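Local coordinates for protein sulfotransferase (Alicyclobacillus acidocaldarius subsp. acidocaldarius, PDB 3RNL) that probably transfers a sulfuryl group to an acceptor substrate and binds magnesium ions, at residues 197-202 with 212-217; 115-120 with 187-192; 12-17 with 92-97; 42-47 with 68-73. One frame throughout, in Å; residues are numbered along the deposited sequence.

Contact 1: 197-202 with 212-217; sequences QVVRDC and FVPDTS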
# COMPACT_ATOMS: atom_id res chain seq x y z
N GLN A 197 -12.54 12.97 -7.86
CA GLN A 197 -12.32 12.43 -9.21
C GLN A 197 -11.64 11.07 -9.13
O GLN A 197 -12.00 10.13 -9.85
CB GLN A 197 -11.46 13.38 -10.04
CG GLN A 197 -11.27 12.90 -11.47
CD GLN A 197 -12.58 12.84 -12.23
OE1 GLN A 197 -13.27 13.85 -12.36
NE2 GLN A 197 -12.95 11.65 -12.69
N VAL A 198 -10.62 10.97 -8.28
CA VAL A 198 -9.90 9.71 -8.15
C VAL A 198 -10.82 8.61 -7.61
O VAL A 198 -10.82 7.49 -8.11
CB VAL A 198 -8.64 9.84 -7.28
CG1 VAL A 198 -8.02 8.46 -7.01
CG2 VAL A 198 -7.64 10.77 -7.94
N VAL A 199 -11.62 8.92 -6.60
CA VAL A 199 -12.57 7.94 -6.10
C VAL A 199 -13.56 7.50 -7.19
O VAL A 199 -13.86 6.32 -7.32
CB VAL A 199 -13.34 8.50 -4.88
CG1 VAL A 199 -14.54 7.62 -4.56
CG2 VAL A 199 -12.37 8.59 -3.69
N ARG A 200 -14.07 8.45 -7.96
CA ARG A 200 -14.98 8.09 -9.05
C ARG A 200 -14.30 7.22 -10.12
O ARG A 200 -14.94 6.32 -10.68
CB ARG A 200 -15.58 9.34 -9.70
CG ARG A 200 -16.61 10.00 -8.82
CD ARG A 200 -16.98 11.37 -9.39
NE ARG A 200 -18.23 11.86 -8.83
CZ ARG A 200 -18.75 13.05 -9.11
NH1 ARG A 200 -18.11 13.87 -9.94
NH2 ARG A 200 -19.90 13.42 -8.58
N ASP A 201 -13.03 7.50 -10.41
CA ASP A 201 -12.26 6.65 -11.32
C ASP A 201 -12.17 5.22 -10.77
O ASP A 201 -12.28 4.24 -11.52
CB ASP A 201 -10.83 7.18 -11.51
CG ASP A 201 -10.77 8.51 -12.25
OD1 ASP A 201 -11.76 8.89 -12.91
OD2 ASP A 201 -9.71 9.17 -12.18
N CYS A 202 -11.97 5.10 -9.46
CA CYS A 202 -11.92 3.76 -8.85
C CYS A 202 -13.26 3.07 -8.95
O CYS A 202 -13.32 1.86 -9.14
CB CYS A 202 -11.49 3.82 -7.38
SG CYS A 202 -9.78 4.33 -7.16
N PHE A 212 -21.53 9.15 -7.48
CA PHE A 212 -21.27 9.02 -6.06
C PHE A 212 -20.39 10.20 -5.74
O PHE A 212 -19.45 10.48 -6.49
CB PHE A 212 -20.55 7.69 -5.82
CG PHE A 212 -19.91 7.57 -4.46
CD1 PHE A 212 -20.68 7.62 -3.31
CD2 PHE A 212 -18.53 7.36 -4.34
CE1 PHE A 212 -20.09 7.49 -2.06
CE2 PHE A 212 -17.94 7.24 -3.09
CZ PHE A 212 -18.72 7.31 -1.95
N VAL A 213 -20.63 10.86 -4.62
CA VAL A 213 -19.67 11.82 -4.08
C VAL A 213 -19.27 11.41 -2.68
O VAL A 213 -20.10 11.45 -1.78
CB VAL A 213 -20.24 13.25 -4.06
CG1 VAL A 213 -19.19 14.21 -3.53
CG2 VAL A 213 -20.67 13.65 -5.46
N PRO A 214 -17.99 11.06 -2.47
CA PRO A 214 -17.63 10.73 -1.09
C PRO A 214 -17.65 11.99 -0.23
O PRO A 214 -17.48 13.10 -0.74
CB PRO A 214 -16.21 10.20 -1.22
CG PRO A 214 -15.67 10.87 -2.43
CD PRO A 214 -16.84 10.96 -3.38
N ASP A 215 -17.82 11.80 1.07
CA ASP A 215 -17.72 12.90 2.02
C ASP A 215 -16.26 12.95 2.46
O ASP A 215 -15.76 12.04 3.11
CB ASP A 215 -18.63 12.63 3.21
CG ASP A 215 -18.41 13.59 4.36
OD1 ASP A 215 -17.62 14.55 4.21
OD2 ASP A 215 -19.05 13.39 5.41
N THR A 216 -15.58 14.01 2.05
CA THR A 216 -14.14 14.14 2.28
C THR A 216 -13.81 14.98 3.51
O THR A 216 -12.64 15.26 3.79
CB THR A 216 -13.42 14.70 1.04
OG1 THR A 216 -13.95 16.00 0.72
CG2 THR A 216 -13.61 13.76 -0.15
N SER A 217 -14.84 15.40 4.24
CA SER A 217 -14.63 16.22 5.44
C SER A 217 -13.62 15.60 6.40
O SER A 217 -13.78 14.46 6.86
CB SER A 217 -15.95 16.52 6.16
OG SER A 217 -16.46 15.37 6.81
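V199 and R200 of helix 195-206 face an irregular length of chain, with the V199 and P214 CA atoms 7.6 Å apart and those of R200 and F212 7.0 Å apart. The arrangement is a helix-loop packing at one margin of the α/β sandwich: after nine intervening residues the chain has returned to the helix. Polar and apolar contacts divide between neighbouring residues. R200 places its CG opposite its own carbonyl carbon (chi1 -73°) and then runs extended to NE, which donates to the backbone O of F212 at 3.0 Å. The N-H...O angle of 161° makes this bond fairly straight, and the acceptor sits at the guanidinium edge, close to its plane. Beyond it, R200 NH2 lies obliquely beside V213 CG2. On the apolar side, V199 CG1 touches the edge of the F212 ring, 3.7 Å from CE2, and reaches P214 CG at 4.0 Å. Y27 of helix 21-29 packs against both V199 and P214. The F212 ring also meets that of H31, a magnesium ligand, and its side chain lies about 7 Å from the ion, so the contact borders the metal site. Over one face of the same ring sits P214 N, 3.8 Å above the plane and displaced toward the rim.

Contact 2: 115-120 with 187-192; sequences MLRNPV and LFEEFA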
# COMPACT_ATOMS: atom_id res chain seq x y z
N MSE A 115 -1.62 2.57 -4.71
CA MSE A 115 -1.40 4.03 -4.69
C MSE A 115 0.08 4.28 -4.40
O MSE A 115 0.64 3.70 -3.47
CB MSE A 115 -2.28 4.74 -3.66
CG MSE A 115 -2.05 6.26 -3.65
SE MSE A 115 -3.61 7.27 -3.04
CE MSE A 115 -4.43 5.91 -1.95
N LEU A 116 0.70 5.14 -5.20
CA LEU A 116 2.13 5.40 -5.06
C LEU A 116 2.37 6.87 -4.81
O LEU A 116 1.69 7.72 -5.35
CB LEU A 116 2.89 4.99 -6.34
CG LEU A 116 2.68 3.55 -6.81
CD1 LEU A 116 3.39 3.32 -8.15
CD2 LEU A 116 3.18 2.55 -5.77
N ARG A 117 3.40 7.14 -4.03
CA ARG A 117 3.76 8.50 -3.71
C ARG A 117 5.25 8.65 -3.98
O ARG A 117 5.99 7.68 -3.90
CB ARG A 117 3.51 8.69 -2.22
CG ARG A 117 3.86 10.01 -1.70
CD ARG A 117 3.52 10.03 -0.26
NE ARG A 117 3.63 11.37 0.28
CZ ARG A 117 3.37 11.66 1.55
NH1 ARG A 117 2.99 10.69 2.38
NH2 ARG A 117 3.48 12.90 1.96
N ASN A 118 5.72 9.88 -4.23
CA ASN A 118 7.16 10.08 -4.44
C ASN A 118 7.87 9.35 -3.29
O ASN A 118 7.60 9.63 -2.12
CB ASN A 118 7.45 11.58 -4.37
CG ASN A 118 8.93 11.93 -4.46
OD1 ASN A 118 9.81 11.08 -4.29
ND2 ASN A 118 9.21 13.20 -4.74
N PRO A 119 8.77 8.41 -3.62
CA PRO A 119 9.32 7.55 -2.56
C PRO A 119 10.21 8.31 -1.58
O PRO A 119 10.46 7.81 -0.48
CB PRO A 119 10.15 6.52 -3.34
CG PRO A 119 10.41 7.15 -4.69
CD PRO A 119 9.15 7.95 -4.97
N VAL A 120 10.69 9.48 -1.96
CA VAL A 120 11.43 10.32 -1.02
C VAL A 120 10.48 10.80 0.10
O VAL A 120 10.80 10.71 1.29
CB VAL A 120 12.06 11.53 -1.72
CG1 VAL A 120 12.81 12.40 -0.70
CG2 VAL A 120 13.02 11.06 -2.82
N LEU A 187 -1.69 7.87 -8.38
CA LEU A 187 -0.64 8.68 -7.75
C LEU A 187 -1.20 9.50 -6.59
O LEU A 187 -2.25 10.13 -6.70
CB LEU A 187 0.02 9.61 -8.77
CG LEU A 187 0.60 8.90 -9.99
CD1 LEU A 187 1.29 9.91 -10.90
CD2 LEU A 187 1.56 7.77 -9.57
N PHE A 188 -0.48 9.50 -5.48
CA PHE A 188 -0.91 10.22 -4.29
C PHE A 188 -1.18 11.70 -4.59
O PHE A 188 -2.14 12.30 -4.09
CB PHE A 188 0.17 10.09 -3.22
CG PHE A 188 -0.05 10.96 -2.03
CD1 PHE A 188 -0.94 10.58 -1.04
CD2 PHE A 188 0.61 12.17 -1.91
CE1 PHE A 188 -1.15 11.40 0.06
CE2 PHE A 188 0.40 12.99 -0.82
CZ PHE A 188 -0.48 12.60 0.17
N GLU A 189 -0.33 12.28 -5.41
CA GLU A 189 -0.44 13.70 -5.72
C GLU A 189 -1.76 14.05 -6.45
O GLU A 189 -2.38 15.10 -6.19
CB GLU A 189 0.83 14.12 -6.49
CG GLU A 189 2.18 13.90 -5.70
CD GLU A 189 2.75 12.44 -5.64
OE1 GLU A 189 2.32 11.53 -6.41
OE2 GLU A 189 3.68 12.20 -4.80
N GLU A 190 -2.20 13.17 -7.34
CA GLU A 190 -3.50 13.36 -8.00
C GLU A 190 -4.65 13.17 -7.02
O GLU A 190 -5.64 13.91 -7.05
CB GLU A 190 -3.65 12.39 -9.17
CG GLU A 190 -3.23 12.97 -10.50
CD GLU A 190 -2.04 12.25 -11.09
OE1 GLU A 190 -1.01 12.92 -11.35
OE2 GLU A 190 -2.14 11.03 -11.30
N PHE A 191 -4.52 12.18 -6.16
CA PHE A 191 -5.54 11.92 -5.15
C PHE A 191 -5.68 13.11 -4.21
O PHE A 191 -6.78 13.47 -3.80
CB PHE A 191 -5.20 10.63 -4.39
CG PHE A 191 -6.17 10.29 -3.28
CD1 PHE A 191 -7.48 9.94 -3.55
CD2 PHE A 191 -5.74 10.28 -1.95
CE1 PHE A 191 -8.36 9.61 -2.53
CE2 PHE A 191 -6.61 9.95 -0.93
CZ PHE A 191 -7.93 9.61 -1.22
N ALA A 192 -4.55 13.74 -3.87
CA ALA A 192 -4.58 14.86 -2.94
C ALA A 192 -5.26 16.06 -3.59
O ALA A 192 -6.00 16.80 -2.94
CB ALA A 192 -3.16 15.22 -2.50
O HOH W 1 4.07 13.49 -1.67
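L116 and L187 form a parallel bridge, CA atoms 5.1 Å apart, at the C-terminal ends of neighbouring strands 111-116 and 183-187. In this parallel α/β fold both segments leave the sheet here for helices. The tightly packed part lies at the sheet. F188 N donates to L116 O at 2.8 Å, carrying the sheet bonding into the first turn of helix 188-193. Selenomethionine M115 bends at its last torsion, and its SE meets F191 CD2 at 3.8 Å in an oblique Met-aromatic contact, backed by L24 of helix 21-29. Toward the partly exposed side, the packing gives way to charge, ring and water. R117, fully extended with CG opposite its backbone N (chi1 178°), runs alongside F188 in the same direction. Its guanidinium lies over one ring face, with centres 4.4 Å apart and planes at 25°, a stacked cation-pi pair that also lays CD over the ring. Its NH1 is bonded to K18 O, while NE donates to a water at 2.9 Å. That water gives only a weak bond to E189 OE2, and the R117 NE and E189 OE2 atoms themselves stand 5.1 Å apart. E189, folded back at chi2, uses the syn lone pair of OE2 to accept from N118 N at 3.1 Å. N118 thus serves twice, since its OD1 accepts from V120 N at 3.0 Å, N-capping helix 119-132.

Contact 3: 12-17 with 92-97; sequences FIVGAA and FYLFYP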
# COMPACT_ATOMS: atom_id res chain seq x y z
N PHE A 12 -8.48 -5.73 -3.92
CA PHE A 12 -7.58 -5.52 -2.81
C PHE A 12 -6.88 -4.20 -2.99
O PHE A 12 -6.51 -3.84 -4.11
CB PHE A 12 -6.52 -6.63 -2.76
CG PHE A 12 -7.11 -8.00 -2.58
CD1 PHE A 12 -7.40 -8.48 -1.32
CD2 PHE A 12 -7.38 -8.81 -3.67
CE1 PHE A 12 -7.96 -9.73 -1.15
CE2 PHE A 12 -7.93 -10.07 -3.51
CZ PHE A 12 -8.22 -10.53 -2.24
N ILE A 13 -6.71 -3.48 -1.89
CA ILE A 13 -5.90 -2.26 -1.89
C ILE A 13 -4.58 -2.69 -1.29
O ILE A 13 -4.51 -3.09 -0.13
CB ILE A 13 -6.56 -1.17 -1.04
CG1 ILE A 13 -7.89 -0.75 -1.69
CG2 ILE A 13 -5.63 0.04 -0.91
CD1 ILE A 13 -8.77 0.16 -0.79
N VAL A 14 -3.54 -2.73 -2.12
CA VAL A 14 -2.31 -3.42 -1.70
C VAL A 14 -1.16 -2.58 -1.18
O VAL A 14 -0.12 -3.12 -0.80
CB VAL A 14 -1.81 -4.35 -2.83
CG1 VAL A 14 -2.91 -5.35 -3.20
CG2 VAL A 14 -1.39 -3.53 -4.05
N GLY A 15 -1.30 -1.26 -1.21
CA GLY A 15 -0.18 -0.41 -0.80
C GLY A 15 -0.17 0.79 -1.72
O GLY A 15 -1.10 0.96 -2.52
N ALA A 16 0.92 1.55 -1.69
CA ALA A 16 2.04 1.25 -0.81
C ALA A 16 1.81 1.88 0.56
O ALA A 16 0.90 2.69 0.72
CB ALA A 16 3.34 1.79 -1.43
N ALA A 17 2.69 1.59 1.51
CA ALA A 17 2.55 2.10 2.87
C ALA A 17 2.90 3.60 2.89
O ALA A 17 3.85 4.01 2.24
CB ALA A 17 3.47 1.33 3.83
N PHE A 92 1.37 -3.67 3.01
CA PHE A 92 2.57 -4.36 2.56
C PHE A 92 2.30 -5.52 1.58
O PHE A 92 3.20 -6.26 1.21
CB PHE A 92 3.47 -4.77 3.74
CG PHE A 92 3.95 -3.59 4.54
CD1 PHE A 92 4.83 -2.67 3.98
CD2 PHE A 92 3.50 -3.38 5.83
CE1 PHE A 92 5.28 -1.56 4.72
CE2 PHE A 92 3.94 -2.27 6.57
CZ PHE A 92 4.83 -1.37 6.00
N TYR A 93 1.04 -5.67 1.18
CA TYR A 93 0.73 -6.61 0.10
C TYR A 93 1.59 -6.32 -1.14
O TYR A 93 2.02 -7.23 -1.84
CB TYR A 93 -0.75 -6.50 -0.26
CG TYR A 93 -1.70 -7.31 0.58
CD1 TYR A 93 -1.26 -8.38 1.36
CD2 TYR A 93 -3.07 -7.05 0.55
CE1 TYR A 93 -2.16 -9.14 2.11
CE2 TYR A 93 -3.97 -7.81 1.29
CZ TYR A 93 -3.51 -8.86 2.05
OH TYR A 93 -4.39 -9.61 2.77
N LEU A 94 1.84 -5.04 -1.42
CA LEU A 94 2.62 -4.67 -2.61
C LEU A 94 4.08 -5.10 -2.44
O LEU A 94 4.75 -5.56 -3.38
CB LEU A 94 2.53 -3.15 -2.80
CG LEU A 94 3.32 -2.62 -4.01
CD1 LEU A 94 2.79 -3.21 -5.34
CD2 LEU A 94 3.29 -1.08 -4.05
N PHE A 95 4.56 -5.00 -1.21
CA PHE A 95 5.98 -5.21 -0.91
C PHE A 95 6.39 -6.68 -0.87
O PHE A 95 7.46 -7.04 -1.39
CB PHE A 95 6.31 -4.54 0.43
CG PHE A 95 7.73 -4.81 0.91
CD1 PHE A 95 8.80 -4.17 0.32
CD2 PHE A 95 7.97 -5.70 1.95
CE1 PHE A 95 10.11 -4.40 0.76
CE2 PHE A 95 9.27 -5.95 2.38
CZ PHE A 95 10.34 -5.30 1.79
N TYR A 96 5.58 -7.54 -0.27
CA TYR A 96 5.98 -8.94 -0.10
C TYR A 96 5.78 -9.69 -1.42
O TYR A 96 4.69 -9.68 -1.99
CB TYR A 96 5.19 -9.59 1.05
CG TYR A 96 5.75 -9.16 2.39
CD1 TYR A 96 7.03 -9.56 2.79
CD2 TYR A 96 5.02 -8.35 3.24
CE1 TYR A 96 7.55 -9.15 4.02
CE2 TYR A 96 5.53 -7.95 4.48
CZ TYR A 96 6.80 -8.36 4.85
OH TYR A 96 7.33 -7.96 6.07
N PRO A 97 6.86 -10.29 -1.93
CA PRO A 97 6.93 -10.67 -3.35
C PRO A 97 6.07 -11.85 -3.77
O PRO A 97 5.84 -12.01 -4.96
CB PRO A 97 8.42 -10.98 -3.55
CG PRO A 97 8.87 -11.45 -2.21
CD PRO A 97 8.11 -10.60 -1.22
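V14 meets Y93 just beyond strand 11-13, on the way to helix 21-29, their CA atoms 4.8 Å apart. This strand-loop-helix unit, with its G-A-A-K-C-G-T sequence, is consistent with the 5'-phosphosulfate-binding loop of sulfotransferases, a P-loop-like element, and segment 92-97 packs beside its start. Of polar interactions, one joins the two segments: L94 N donates to V14 O at 2.8 Å. The N-H...O angle of 135° shows a bent bond. Y93 N, though 3.4 Å from V14 O, is not bonded to it because the angle is poor. Apolar contacts are close at the valine, where V14 CB and Y93 CB approach to 3.5 Å and the side chains cross at about a right angle. With V14 CG1 opposite the carbonyl carbon (chi1 -57°) and lying beside Y93, CG2 falls between backbone N and carbonyl carbon, and that branch reaches L94 CB at 4.1 Å. Farther along, A16 CB touches L94 CD2 at 3.9 Å; the peptide bond before A16 is cis, and the backbone of G15 takes the positive phi of 142°. Aromatic groups border the contact at both ends. F12 and Y93 meet loosely and obliquely, and the hydroxyl of Y93 is hydrogen-bonded to E88 OE2, placing the tyrosine against the sheet's neighbouring strand 85-89. Y174 of helix 167-178 covers V14 and L94. At the loop end, the F92 ring comes back to A17, with CE1 3.5 Å from A17 CB.

Contact 4: 42-47 with 68-73; sequences AHFFSI and RDEDAY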
# COMPACT_ATOMS: atom_id res chain seq x y z
N ALA A 42 -4.62 -6.94 7.78
CA ALA A 42 -4.67 -8.38 8.04
C ALA A 42 -3.45 -9.10 7.47
O ALA A 42 -2.91 -10.02 8.09
CB ALA A 42 -5.98 -8.99 7.47
N HIS A 43 -3.02 -8.68 6.27
CA HIS A 43 -1.86 -9.25 5.58
C HIS A 43 -1.93 -10.76 5.35
O HIS A 43 -0.90 -11.42 5.22
CB HIS A 43 -0.53 -8.86 6.27
CG HIS A 43 -0.14 -7.44 6.02
ND1 HIS A 43 -0.49 -6.41 6.88
CD2 HIS A 43 0.49 -6.85 4.97
CE1 HIS A 43 -0.06 -5.26 6.38
NE2 HIS A 43 0.55 -5.50 5.23
N PHE A 44 -3.14 -11.29 5.26
CA PHE A 44 -3.32 -12.73 5.09
C PHE A 44 -2.50 -13.30 3.92
O PHE A 44 -1.85 -14.36 4.04
CB PHE A 44 -4.81 -13.05 4.93
CG PHE A 44 -5.09 -14.50 4.64
CD1 PHE A 44 -4.97 -15.46 5.64
CD2 PHE A 44 -5.47 -14.90 3.38
CE1 PHE A 44 -5.22 -16.80 5.38
CE2 PHE A 44 -5.74 -16.23 3.11
CZ PHE A 44 -5.61 -17.18 4.12
N PHE A 45 -2.54 -12.63 2.77
CA PHE A 45 -1.87 -13.15 1.58
C PHE A 45 -0.35 -12.96 1.59
O PHE A 45 0.34 -13.45 0.69
CB PHE A 45 -2.50 -12.57 0.31
CG PHE A 45 -3.90 -13.07 0.07
CD1 PHE A 45 -4.10 -14.38 -0.35
CD2 PHE A 45 -5.00 -12.27 0.32
CE1 PHE A 45 -5.38 -14.87 -0.56
CE2 PHE A 45 -6.29 -12.76 0.13
CZ PHE A 45 -6.47 -14.07 -0.31
N SER A 46 0.16 -12.19 2.56
CA SER A 46 1.60 -12.02 2.74
C SER A 46 2.28 -12.90 3.78
O SER A 46 3.51 -12.97 3.83
CB SER A 46 1.89 -10.54 3.06
OG SER A 46 1.58 -9.76 1.92
N ILE A 47 1.51 -13.59 4.60
CA ILE A 47 2.08 -14.26 5.79
C ILE A 47 3.27 -15.18 5.46
O ILE A 47 4.28 -15.17 6.16
CB ILE A 47 1.02 -15.05 6.59
CG1 ILE A 47 -0.15 -14.16 7.00
CG2 ILE A 47 1.65 -15.74 7.81
CD1 ILE A 47 0.22 -12.95 7.82
N ARG A 68 -3.69 -14.93 10.17
CA ARG A 68 -3.03 -16.04 9.49
C ARG A 68 -3.89 -17.26 9.17
O ARG A 68 -3.46 -18.14 8.43
CB ARG A 68 -1.83 -16.46 10.33
CG ARG A 68 -0.97 -15.24 10.66
CD ARG A 68 0.09 -15.53 11.72
NE ARG A 68 0.80 -14.29 12.02
CZ ARG A 68 2.10 -14.09 11.86
NH1 ARG A 68 2.88 -15.07 11.41
NH2 ARG A 68 2.62 -12.90 12.15
N ASP A 69 -5.12 -17.26 9.67
CA ASP A 69 -6.00 -18.41 9.55
C ASP A 69 -7.05 -18.12 8.49
O ASP A 69 -7.68 -17.07 8.52
CB ASP A 69 -6.67 -18.70 10.89
CG ASP A 69 -7.76 -19.76 10.80
OD1 ASP A 69 -7.42 -20.95 10.61
OD2 ASP A 69 -8.95 -19.42 10.93
N GLU A 70 -7.23 -19.04 7.56
CA GLU A 70 -8.15 -18.82 6.46
C GLU A 70 -9.58 -18.60 6.93
O GLU A 70 -10.29 -17.77 6.36
CB GLU A 70 -8.07 -19.98 5.47
CG GLU A 70 -8.98 -19.85 4.28
CD GLU A 70 -8.84 -21.02 3.33
OE1 GLU A 70 -8.10 -21.97 3.67
OE2 GLU A 70 -9.47 -20.99 2.25
N ASP A 71 -10.02 -19.35 7.93
CA ASP A 71 -11.39 -19.21 8.43
C ASP A 71 -11.60 -17.82 9.04
O ASP A 71 -12.63 -17.18 8.80
CB ASP A 71 -11.72 -20.29 9.46
CG ASP A 71 -11.79 -21.68 8.86
OD1 ASP A 71 -12.00 -21.80 7.63
OD2 ASP A 71 -11.66 -22.67 9.61
N ALA A 72 -10.63 -17.37 9.82
CA ALA A 72 -10.70 -16.04 10.44
C ALA A 72 -10.69 -14.98 9.35
O ALA A 72 -11.39 -13.96 9.43
CB ALA A 72 -9.56 -15.84 11.41
N TYR A 73 -9.89 -15.21 8.32
CA TYR A 73 -9.85 -14.23 7.23
C TYR A 73 -11.22 -14.13 6.56
O TYR A 73 -11.72 -13.03 6.31
CB TYR A 73 -8.76 -14.59 6.21
CG TYR A 73 -8.67 -13.57 5.10
CD1 TYR A 73 -8.12 -12.31 5.33
CD2 TYR A 73 -9.15 -13.85 3.83
CE1 TYR A 73 -8.05 -11.36 4.32
CE2 TYR A 73 -9.08 -12.91 2.82
CZ TYR A 73 -8.53 -11.68 3.06
OH TYR A 73 -8.47 -10.74 2.05
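F44 and Y73 stack face on face in offset fashion, ring centroids 4.6 Å apart and planes at 13°. With CG opposite the backbone N (chi1 176°), F44 lays its ring on that of Y73. Its CB makes a separate contact, 3.4 Å from Y73 CD1. In return Y73 CB stands over the F44 face, 4.1 Å from the ring centroid, as a CH-pi contact. F45 completes an aromatic cluster: its CE2 meets Y73 OH at 3.5 Å, with the oxygen at the ring edge. The cluster packs the loop after strand 34-35 onto helix 70-75, whose N-cap is D69; OD2 of D69 accepts from A72 N at 2.9 Å and caps the first turn of the helix that carries Y73. R68 O lies at the edge of the F44 ring, and E70 CA and CB touch its CE1 and CZ end, CA obliquely. At the exposed margin, I47 CD1 packs on R68 CG at 3.8 Å and lies over one guanidinium face, the two side chains crossing at about a right angle. Farther out, backbone bonding of A42 with I67, just before R68, ties the loop to segment 68-73, helix 99-106 backs F45, and Y73 OH is hydrogen-bonded to E88 OE2.

Contact 3 is the most central, its centre about 4 Å from the centre of the chain, and all its touching residues are buried; contact 2 is also buried, while contacts 1 and 4 lie farther out, partly exposed. Contacts 2 and 3 share the sheet: M115 N is 2.8 Å from G15 O, a probable hydrogen bond. E88 OE2 is hydrogen-bonded to both Y93 OH of contact 3 and Y73 OH of contact 4. Contact 1 adjoins contact 2 by packing of V198 on F191. Contact 3 combines one backbone bond with mixed aliphatic and aromatic packing, contact 2 strand-end bonds with a cation-pi stack; contact 1 has one arginine-to-carbonyl bond, and contact 4 relies on aromatic stacking.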